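Local coordinates for protein transcriptional regulator (Pseudomonas aeruginosa, PDB 3E7Q) that probably acts as a TetR-family transcriptional repressor that binds regulatory DNA through an N-terminal helix-turn-helix domain, at residues I123-I126 and G127-H130. Numbering follows the deposited sequence.
Sequences IEAI and GRVH
Glu124 and Arg128 form an i to i+4 salt bridge on the solvent side of the first turn of helix 124-152. Arg128 NH1 donates to Glu124 OE1 at 2.9 Å, and the bond is nearly straight (166°). The oxygen lies at the guanidinium edge, close to its plane. The nitrogen, in contrast, comes from above the carboxylate plane, and the two flat groups are turned 63° apart. A bend in the arginine chain at chi3 (-60°) folds the guanidinium back over the helix. One of its faces then rests on Ala125 CA, and Arg128 NH2 lies 3.8 Å from Ala125 CB.

Ile123 is the N-cap residue, and its O accepts from Gly127 N at 3.0 Å. The same i to i+4 pattern follows in Val129 N to Ala125 O and His130 N to Ile126 O (2.9 Å). Within this turn Val129 CG2 lies 3.4 Å from Ala125 O. This is the start of a long helix of the C-terminal regulatory domain of the TetR family, which like the DNA-binding domain is built of helices.

The inner side is packed tightly, with Ile126, Val129 and His130 all buried. Ile126 meets Phe32, Val62, Tyr66, Ala119 and Val120, so it packs helix 124-152 against helices 12-34, 58-82 and 110-120. Val129 also touches Tyr66. The His130 ring is hydrogen-bonded at both nitrogens, ND1 to Tyr66 OH and NE2 to Glu176 of the second subunit.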
loop_
_atom_site.group_PDB
_atom_site.type_symbol
_atom_site.label_atom_id
_atom_site.label_comp_id
_atom_site.label_asym_id
_atom_site.label_seq_id
_atom_site.Cartn_x
_atom_site.Cartn_y
_atom_site.Cartn_z
ATOM N N ILE B 123 10.038 -13.635 4.871
ATOM C CA ILE B 123 10.470 -13.961 6.251
ATOM C C ILE B 123 9.236 -14.284 7.075
ATOM O O ILE B 123 8.440 -13.366 7.360
ATOM C CB ILE B 123 11.218 -12.785 6.953
ATOM C CG1 ILE B 123 12.320 -12.172 6.048
ATOM C CG2 ILE B 123 11.685 -13.209 8.360
ATOM C CD1 ILE B 123 13.721 -12.861 6.114
ATOM N N GLU B 124 9.089 -15.539 7.496
ATOM C CA GLU B 124 7.813 -15.999 8.062
ATOM C C GLU B 124 7.478 -15.311 9.381
ATOM O O GLU B 124 6.306 -15.018 9.630
ATOM C CB GLU B 124 7.665 -17.553 8.159
ATOM C CG GLU B 124 6.136 -18.084 7.801
ATOM C CD GLU B 124 5.328 -18.790 8.975
ATOM O OE1 GLU B 124 5.347 -18.345 10.153
ATOM O OE2 GLU B 124 4.629 -19.825 8.732
ATOM N N ALA B 125 8.505 -15.035 10.187
ATOM C CA ALA B 125 8.362 -14.297 11.433
ATOM C C ALA B 125 7.766 -12.910 11.229
ATOM O O ALA B 125 6.902 -12.485 12.004
ATOM C CB ALA B 125 9.762 -14.212 12.208
ATOM N N ILE B 126 8.195 -12.222 10.175
ATOM C CA ILE B 126 7.636 -10.920 9.814
ATOM C C ILE B 126 6.206 -11.048 9.272
ATOM O O ILE B 126 5.319 -10.223 9.605
ATOM C CB ILE B 126 8.576 -10.170 8.825
ATOM C CG1 ILE B 126 9.931 -9.965 9.562
ATOM C CG2 ILE B 126 7.901 -8.905 8.334
ATOM C CD1 ILE B 126 11.067 -9.272 8.746
ATOM N N GLY B 127 6.003 -12.113 8.477
ATOM C CA GLY B 127 4.704 -12.550 8.035
ATOM C C GLY B 127 3.729 -12.725 9.156
ATOM O O GLY B 127 2.582 -12.303 9.047
ATOM N N ARG B 128 4.188 -13.330 10.249
ATOM C CA ARG B 128 3.325 -13.585 11.354
ATOM C C ARG B 128 3.036 -12.298 12.156
ATOM O O ARG B 128 1.959 -12.179 12.745
ATOM C CB ARG B 128 3.893 -14.671 12.258
ATOM C CG ARG B 128 4.141 -16.037 11.601
ATOM C CD ARG B 128 4.470 -17.130 12.688
ATOM N NE ARG B 128 5.670 -16.838 13.516
ATOM C CZ ARG B 128 6.939 -17.258 13.296
ATOM N NH1 ARG B 128 7.281 -18.006 12.235
ATOM N NH2 ARG B 128 7.916 -16.897 14.151
ATOM N N VAL B 129 3.987 -11.356 12.195
ATOM C CA VAL B 129 3.709 -10.051 12.786
ATOM C C VAL B 129 2.611 -9.377 11.956
ATOM O O VAL B 129 1.639 -8.914 12.519
ATOM C CB VAL B 129 4.943 -9.126 12.910
ATOM C CG1 VAL B 129 4.485 -7.706 13.405
ATOM C CG2 VAL B 129 5.945 -9.738 13.829
ATOM N N HIS B 130 2.716 -9.388 10.636
ATOM C CA HIS B 130 1.682 -8.841 9.804
ATOM C C HIS B 130 0.287 -9.436 10.047
ATOM O O HIS B 130 -0.682 -8.723 10.213
ATOM C CB HIS B 130 1.980 -8.962 8.306
ATOM C CG HIS B 130 0.814 -8.518 7.461
ATOM N ND1 HIS B 130 0.505 -7.187 7.273
ATOM C CD2 HIS B 130 -0.196 -9.225 6.886
ATOM C CE1 HIS B 130 -0.601 -7.094 6.552
ATOM N NE2 HIS B 130 -1.053 -8.319 6.308
#